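Local coordinates for putative NAD(P)H nitroreductase MhqN (Bacillus subtilis, PDB 3BEM), which is a putative FMN-dependent, homodimeric nitroreductase that may contribute to the degradation of aromatic compounds, at residues Leu19-Phe29 and Leu156-Pro167. The protein carries 3 engineered substitutions. Residues are numbered along the deposited sequence; the frame is centred on the assembly and turned at random.
Engineered in segment 156-167: Ala159 (natural residue Lys), Ala160 (natural residue Glu), Ala161 (natural residue Lys). With FMN (flavin mononucleotide), chain G.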
ATOM      1  N   LEU B  19       3.997 -10.425  13.757  1.00 14.89           N
ATOM      2  CA  LEU B  19       3.698  -8.996  13.622  1.00 15.60           C
ATOM      3  C   LEU B  19       2.365  -8.827  12.893  1.00 15.43           C
ATOM      4  O   LEU B  19       1.498  -8.044  13.324  1.00 16.99           O
ATOM      5  CB  LEU B  19       4.838  -8.268  12.853  1.00 17.06           C
ATOM      6  CG  LEU B  19       4.679  -6.748  12.736  1.00 18.76           C
ATOM      7  CD1 LEU B  19       4.805  -6.032  14.077  1.00 17.56           C
ATOM      8  CD2 LEU B  19       5.718  -6.222  11.754  1.00 19.54           C
ATOM      9  N   VAL B  20       2.229  -9.504  11.738  1.00 14.95           N
ATOM     10  CA  VAL B  20       1.019  -9.394  10.921  1.00 16.56           C
ATOM     11  C   VAL B  20      -0.242  -9.915  11.651  1.00 15.28           C
ATOM     12  O   VAL B  20      -1.321  -9.332  11.597  1.00 16.93           O
ATOM     13  CB  VAL B  20       1.226 -10.129   9.578  1.00 14.81           C
ATOM     14  CG1 VAL B  20      -0.051 -10.211   8.769  1.00 15.23           C
ATOM     15  CG2 VAL B  20       2.371  -9.428   8.771  1.00 14.66           C
ATOM     16  N   ASN B  21      -0.093 -11.043  12.323  1.00 16.40           N
ATOM     17  CA  ASN B  21      -1.202 -11.566  13.120  1.00 18.94           C
ATOM     18  C   ASN B  21      -1.635 -10.687  14.245  1.00 18.10           C
ATOM     19  O   ASN B  21      -2.819 -10.637  14.564  1.00 20.70           O
ATOM     20  CB  ASN B  21      -0.931 -12.996  13.547  1.00 17.71           C
ATOM     21  CG  ASN B  21      -1.360 -13.927  12.486  1.00 26.82           C
ATOM     22  OD1 ASN B  21      -2.547 -14.208  12.399  1.00 26.82           O
ATOM     23  ND2 ASN B  21      -0.448 -14.304  11.574  1.00 25.36           N
ATOM     24  N   GLU B  22      -0.712  -9.955  14.838  1.00 18.08           N
ATOM     25  CA  GLU B  22      -1.049  -9.102  15.974  1.00 21.58           C
ATOM     26  C   GLU B  22      -1.662  -7.734  15.571  1.00 21.21           C
ATOM     27  O   GLU B  22      -2.371  -7.138  16.377  1.00 19.53           O
ATOM     28  CB  GLU B  22       0.169  -8.946  16.864  1.00 24.72           C
ATOM     29  CG  GLU B  22       0.498 -10.272  17.511  1.00 28.98           C
ATOM     30  N   ARG B  23      -1.467  -7.303  14.323  1.00 18.07           N
ATOM     31  CA  ARG B  23      -1.976  -6.004  13.836  1.00 16.42           C
ATOM     32  C   ARG B  23      -3.486  -6.043  13.619  1.00 18.72           C
ATOM     33  O   ARG B  23      -3.976  -6.801  12.806  1.00 16.50           O
ATOM     34  CB  ARG B  23      -1.281  -5.596  12.552  1.00 17.23           C
ATOM     35  CG  ARG B  23      -1.663  -4.218  12.056  1.00 15.02           C
ATOM     36  CD  ARG B  23      -1.763  -4.071  10.548  1.00 15.66           C
ATOM     37  NE  ARG B  23      -2.813  -4.950   9.987  1.00 16.23           N
ATOM     38  CZ  ARG B  23      -4.113  -4.679   9.999  1.00 21.52           C
ATOM     39  NH1 ARG B  23      -4.613  -3.534  10.521  1.00 16.96           N
ATOM     40  NH2 ARG B  23      -4.924  -5.586   9.486  1.00 16.46           N
ATOM     41  N   ARG B  24      -4.223  -5.178  14.325  1.00 17.23           N
ATOM     42  CA  ARG B  24      -5.680  -5.058  14.207  1.00 18.42           C
ATOM     43  C   ARG B  24      -5.999  -3.603  13.981  1.00 19.69           C
ATOM     44  O   ARG B  24      -5.379  -2.740  14.606  1.00 26.20           O
ATOM     45  CB  ARG B  24      -6.383  -5.542  15.482  1.00 17.20           C
ATOM     46  CG  ARG B  24      -6.271  -7.045  15.677  1.00 17.07           C
ATOM     47  CD  ARG B  24      -7.046  -7.838  14.620  1.00 20.83           C
ATOM     48  NE  ARG B  24      -8.388  -7.289  14.433  1.00 22.27           N
ATOM     49  CZ  ARG B  24      -9.410  -7.530  15.244  1.00 27.60           C
ATOM     50  NH1 ARG B  24      -9.275  -8.378  16.263  1.00 25.32           N
ATOM     51  NH2 ARG B  24     -10.574  -6.955  15.007  1.00 28.05           N
ATOM     52  N   SER B  25      -6.951  -3.311  13.111  1.00 17.18           N
ATOM     53  CA  SER B  25      -7.378  -1.938  12.871  1.00 15.86           C
ATOM     54  C   SER B  25      -8.137  -1.522  14.124  1.00 16.44           C
ATOM     55  O   SER B  25      -9.115  -2.196  14.524  1.00 19.56           O
ATOM     56  CB  SER B  25      -8.242  -1.826  11.628  1.00 19.20           C
ATOM     57  OG  SER B  25      -7.487  -2.136  10.467  1.00 19.43           O
ATOM     58  N   ALA B  26      -7.695  -0.464  14.788  1.00 16.09           N
ATOM     59  CA  ALA B  26      -8.330  -0.048  16.059  1.00 14.88           C
ATOM     60  C   ALA B  26      -9.743   0.477  15.908  1.00 16.64           C
ATOM     61  O   ALA B  26     -10.035   1.266  15.010  1.00 16.78           O
ATOM     62  CB  ALA B  26      -7.486   1.014  16.748  1.00 15.59           C
ATOM     63  N   SER B  27     -10.617   0.051  16.784  1.00 18.89           N
ATOM     64  CA  SER B  27     -11.961   0.640  16.803  0.50 21.10           C
ATOM     65  C   SER B  27     -12.096   1.753  17.835  1.00 23.84           C
ATOM     66  O   SER B  27     -12.962   2.608  17.681  1.00 25.85           O
ATOM     67  CB  SER B  27     -13.049  -0.421  17.015  0.50 21.93           C
ATOM     68  OG  SER B  27     -12.835  -1.116  18.213  0.50 24.40           O
ATOM     69  N   ASN B  28     -11.245   1.721  18.858  0.50 20.15           N
ATOM     70  CA  ASN B  28     -11.231   2.706  19.929  0.50 21.84           C
ATOM     71  C   ASN B  28      -9.790   3.046  20.205  0.50 18.65           C
ATOM     72  O   ASN B  28      -8.899   2.292  19.808  0.50 18.19           O
ATOM     73  CB  ASN B  28     -11.871   2.138  21.219  0.50 23.63           C
ATOM     74  CG  ASN B  28     -11.078   0.937  21.839  0.50 27.21           C
ATOM     75  OD1 ASN B  28     -10.192   1.106  22.731  0.50 25.90           O
ATOM     76  ND2 ASN B  28     -11.449  -0.276  21.417  0.50 27.71           N
ATOM     77  N   PHE B  29      -9.557   4.168  20.880  1.00 16.58           N
ATOM     78  CA  PHE B  29      -8.265   4.431  21.496  1.00 15.01           C
ATOM     79  C   PHE B  29      -8.479   4.883  22.941  1.00 19.04           C
ATOM     80  O   PHE B  29      -9.531   5.447  23.266  1.00 19.76           O
ATOM     81  CB  PHE B  29      -7.501   5.513  20.730  1.00 15.18           C
ATOM     82  CG  PHE B  29      -7.159   5.130  19.348  1.00 13.98           C
ATOM     83  CD1 PHE B  29      -6.120   4.230  19.135  1.00 15.11           C
ATOM     84  CD2 PHE B  29      -7.810   5.678  18.262  1.00 16.28           C
ATOM     85  CE1 PHE B  29      -5.742   3.871  17.846  1.00 15.62           C
ATOM     86  CE2 PHE B  29      -7.521   5.303  16.999  1.00 15.15           C
ATOM     87  CZ  PHE B  29      -6.433   4.417  16.760  1.00 13.07           C
ATOM     88  N   LEU B 156       2.673  -1.071   9.595  1.00 14.20           N
ATOM     89  CA  LEU B 156       3.512  -2.168  10.090  1.00 14.54           C
ATOM     90  C   LEU B 156       4.650  -1.653  10.986  1.00 13.65           C
ATOM     91  O   LEU B 156       4.960  -2.293  11.994  1.00 13.40           O
ATOM     92  CB  LEU B 156       4.042  -3.014   8.963  1.00 16.07           C
ATOM     93  CG  LEU B 156       2.923  -3.879   8.314  1.00 20.05           C
ATOM     94  CD1 LEU B 156       3.453  -4.315   6.936  1.00 19.39           C
ATOM     95  CD2 LEU B 156       2.451  -5.047   9.227  1.00 21.78           C
ATOM     96  N   SER B 157       5.198  -0.477  10.656  1.00 13.24           N
ATOM     97  CA  SER B 157       6.188   0.170  11.542  1.00 13.46           C
ATOM     98  C   SER B 157       5.587   0.491  12.918  1.00 14.03           C
ATOM     99  O   SER B 157       6.168   0.238  13.954  1.00 14.62           O
ATOM    100  CB  SER B 157       6.725   1.446  10.887  1.00 13.82           C
ATOM    101  OG  SER B 157       7.353   1.174   9.628  1.00 17.79           O
ATOM    102  N   ALA B 158       4.389   1.075  12.911  1.00 13.30           N
ATOM    103  CA  ALA B 158       3.677   1.374  14.137  1.00 12.45           C
ATOM    104  C   ALA B 158       3.439   0.150  14.983  1.00 13.97           C
ATOM    105  O   ALA B 158       3.704   0.128  16.173  1.00 14.58           O
ATOM    106  CB  ALA B 158       2.384   2.104  13.814  1.00 14.11           C
ATOM    107  N   ALA B 159       3.028  -0.921  14.329  1.00 13.85           N
ATOM    108  CA  ALA B 159       2.774  -2.193  14.990  1.00 14.36           C
ATOM    109  C   ALA B 159       4.039  -2.750  15.609  1.00 13.47           C
ATOM    110  O   ALA B 159       4.041  -3.210  16.752  1.00 14.28           O
ATOM    111  CB  ALA B 159       2.180  -3.210  13.993  1.00 14.30           C
ATOM    112  N   ALA B 160       5.132  -2.652  14.869  1.00 14.43           N
ATOM    113  CA  ALA B 160       6.402  -3.112  15.348  1.00 13.50           C
ATOM    114  C   ALA B 160       6.864  -2.313  16.555  1.00 13.97           C
ATOM    115  O   ALA B 160       7.600  -2.847  17.448  1.00 16.46           O
ATOM    116  CB  ALA B 160       7.440  -3.088  14.271  1.00 13.97           C
ATOM    117  N   ALA B 161       6.437  -1.060  16.618  1.00 15.35           N
ATOM    118  CA  ALA B 161       6.812  -0.166  17.712  1.00 14.83           C
ATOM    119  C   ALA B 161       5.889  -0.273  18.891  1.00 14.56           C
ATOM    120  O   ALA B 161       6.193   0.303  19.946  1.00 17.71           O
ATOM    121  CB  ALA B 161       6.927   1.309  17.222  1.00 14.93           C
ATOM    122  N   GLY B 162       4.861  -1.100  18.779  1.00 15.62           N
ATOM    123  CA  GLY B 162       3.934  -1.333  19.858  1.00 15.16           C
ATOM    124  C   GLY B 162       2.713  -0.434  19.895  1.00 16.42           C
ATOM    125  O   GLY B 162       1.984  -0.421  20.915  1.00 18.76           O
ATOM    126  N   TRP B 163       2.421   0.229  18.783  1.00 15.64           N
ATOM    127  CA  TRP B 163       1.256   1.106  18.697  1.00 13.31           C
ATOM    128  C   TRP B 163       0.155   0.463  17.840  1.00 17.70           C
ATOM    129  O   TRP B 163       0.429  -0.337  16.919  1.00 18.47           O
ATOM    130  CB  TRP B 163       1.665   2.440  18.087  1.00 14.12           C
ATOM    131  CG  TRP B 163       2.556   3.251  18.945  1.00 15.01           C
ATOM    132  CD1 TRP B 163       3.925   3.189  19.003  1.00 16.15           C
ATOM    133  CD2 TRP B 163       2.162   4.251  19.898  1.00 14.90           C
ATOM    134  NE1 TRP B 163       4.405   4.078  19.931  1.00 17.03           N
ATOM    135  CE2 TRP B 163       3.348   4.757  20.491  1.00 15.62           C
ATOM    136  CE3 TRP B 163       0.930   4.774  20.299  1.00 14.48           C
ATOM    137  CZ2 TRP B 163       3.327   5.754  21.473  1.00 17.32           C
ATOM    138  CZ3 TRP B 163       0.911   5.756  21.261  1.00 15.35           C
ATOM    139  CH2 TRP B 163       2.101   6.238  21.848  1.00 15.33           C
ATOM    140  N   ASP B 164      -1.078   0.882  18.082  1.00 14.10           N
ATOM    141  CA  ASP B 164      -2.219   0.501  17.244  1.00 12.95           C
ATOM    142  C   ASP B 164      -2.560   1.607  16.252  1.00 13.72           C
ATOM    143  O   ASP B 164      -2.364   2.776  16.522  1.00 13.62           O
ATOM    144  CB  ASP B 164      -3.422   0.199  18.123  1.00 15.25           C
ATOM    145  CG  ASP B 164      -3.116  -0.917  19.086  1.00 21.97           C
ATOM    146  OD1 ASP B 164      -2.705  -2.029  18.609  1.00 23.17           O
ATOM    147  OD2 ASP B 164      -3.197  -0.688  20.294  1.00 18.19           O
ATOM    148  N   THR B 165      -3.089   1.224  15.098  1.00 15.06           N
ATOM    149  CA  THR B 165      -3.521   2.208  14.075  1.00 14.25           C
ATOM    150  C   THR B 165      -4.863   1.785  13.509  1.00 14.64           C
ATOM    151  O   THR B 165      -5.311   0.654  13.745  1.00 13.84           O
ATOM    152  CB  THR B 165      -2.525   2.408  12.904  1.00 15.31           C
ATOM    153  OG1 THR B 165      -2.348   1.157  12.203  1.00 16.80           O
ATOM    154  CG2 THR B 165      -1.186   2.972  13.361  1.00 16.24           C
ATOM    155  N   CYS B 166      -5.560   2.744  12.901  1.00 15.18           N
ATOM    156  CA  CYS B 166      -6.763   2.470  12.101  1.00 13.12           C
ATOM    157  C   CYS B 166      -6.636   3.291  10.837  1.00 15.52           C
ATOM    158  O   CYS B 166      -6.617   4.505  10.917  1.00 15.35           O
ATOM    159  CB  CYS B 166      -8.019   2.804  12.860  1.00 13.72           C
ATOM    160  SG  CYS B 166      -9.447   2.171  11.917  1.00 17.56           S
ATOM    161  N   PRO B 167      -6.540   2.657   9.668  1.00 14.04           N
ATOM    162  CA  PRO B 167      -6.614   3.356   8.391  1.00 13.45           C
ATOM    163  C   PRO B 167      -8.046   3.750   8.168  1.00 15.52           C
ATOM    164  O   PRO B 167      -8.963   3.028   8.596  1.00 16.93           O
ATOM    165  CB  PRO B 167      -6.169   2.322   7.396  1.00 14.24           C
ATOM    166  CG  PRO B 167      -6.570   1.037   8.008  1.00 15.75           C
ATOM    167  CD  PRO B 167      -6.505   1.188   9.495  1.00 15.07           C
TER
HETATM  168  N1  FMN G 300     -12.137   1.833   9.843  1.00 19.52           N
HETATM  169  C2  FMN G 300     -12.928   2.795  10.419  1.00 24.75           C
HETATM  170  O2  FMN G 300     -13.322   2.582  11.572  1.00 26.55           O
HETATM  171  N3  FMN G 300     -13.249   3.946   9.748  1.00 25.97           N
HETATM  172  C4  FMN G 300     -12.846   4.170   8.441  1.00 26.23           C
HETATM  173  O4  FMN G 300     -13.070   5.294   7.944  1.00 19.29           O
HETATM  174  C4A FMN G 300     -12.040   3.196   7.856  1.00 24.70           C
HETATM  175  N5  FMN G 300     -11.612   3.354   6.535  1.00 24.09           N
HETATM  176  C5A FMN G 300     -10.726   2.421   6.029  1.00 20.77           C
HETATM  177  C6  FMN G 300     -10.197   2.654   4.747  1.00 21.10           C
HETATM  178  C7  FMN G 300      -9.280   1.745   4.210  1.00 21.43           C
HETATM  179  C7M FMN G 300      -8.504   2.188   2.973  1.00 18.75           C
HETATM  180  C8  FMN G 300      -8.899   0.607   4.908  1.00 21.16           C
HETATM  181  C8M FMN G 300      -7.629  -0.135   4.506  1.00 16.17           C
HETATM  182  C9  FMN G 300      -9.460   0.340   6.157  1.00 19.58           C
HETATM  183  C9A FMN G 300     -10.340   1.259   6.730  1.00 19.15           C
HETATM  184  N10 FMN G 300     -10.881   1.036   8.014  1.00 19.19           N
HETATM  185  C10 FMN G 300     -11.679   2.033   8.560  1.00 21.07           C
HETATM  186  C1' FMN G 300     -10.603  -0.250   8.710  1.00 18.37           C
HETATM  187  C2' FMN G 300     -11.275  -1.491   8.114  1.00 20.16           C
HETATM  188  O2' FMN G 300     -12.625  -1.524   8.552  1.00 24.08           O
HETATM  189  C3' FMN G 300     -10.514  -2.710   8.613  1.00 22.78           C
HETATM  190  O3' FMN G 300      -9.168  -2.632   8.070  1.00 20.88           O
HETATM  191  C4' FMN G 300     -11.193  -4.048   8.311  1.00 19.69           C
HETATM  192  O4' FMN G 300     -12.468  -4.106   8.977  1.00 22.80           O
HETATM  193  C5' FMN G 300     -10.284  -5.215   8.787  1.00 24.69           C
HETATM  194  O5' FMN G 300      -9.973  -5.142  10.198  1.00 21.35           O
HETATM  195  P   FMN G 300      -8.524  -5.668  10.647  1.00 19.85           P
HETATM  196  O1P FMN G 300      -8.439  -7.110  10.261  1.00 22.81           O
HETATM  197  O2P FMN G 300      -7.658  -4.757   9.855  1.00 22.19           O
HETATM  198  O3P FMN G 300      -8.445  -5.465  12.139  1.00 23.65           O
HETATM  199  O   HOH W   1      -2.888  -4.073  16.678  1.00 29.17           O
HETATM  200  O   HOH W   2      -3.676  -1.273  11.740  1.00 22.43           O
HETATM  201  O   HOH W   3      -3.045  -1.611  14.519  1.00 23.83           O
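Leu19 meets the last turns of helix 136-161 through both methyl branches. With CG anti to the backbone N (chi1 -176°), CD1 comes down on the backbone at Ala160 N (3.5 Å) and lies beside CB of the engineered Ala159 and Ala160, while CD2 reaches Leu156 CD2. Farther along, the apolar contact passes to Ala26, whose CB faces that of Cys166. Phe29 turns its ring edge to the Thr165-Cys166 peptide.

One direct hydrogen bond joins the two backbones, Ala26 N to Thr165 O (2.8 Å, 167°). Three waters add bridges between the segments: one links Arg24 N to Asp164 OD1, another Arg24 O to Thr165 N, a third Arg23 NH1 to Thr165 OG1. Asp164 OD2 takes the backbone N of Glu197.

The FMN phosphate illustrates shared anion binding. Arg23 NH2 and Ser25 OG (2.7 Å) both grip O2P. O3P takes Ser25 N and, at the guanidinium edge, Arg24 NE (2.9 Å). A leucine in place of Arg24 would probably leave O3P with one bond fewer and the phosphate charge less well balanced. Cys166 and Pro167, whose CG lies 3.5 Å from FMN C9, carry on to the isoalloxazine and form part of the FMN pocket of the nitroreductase fold.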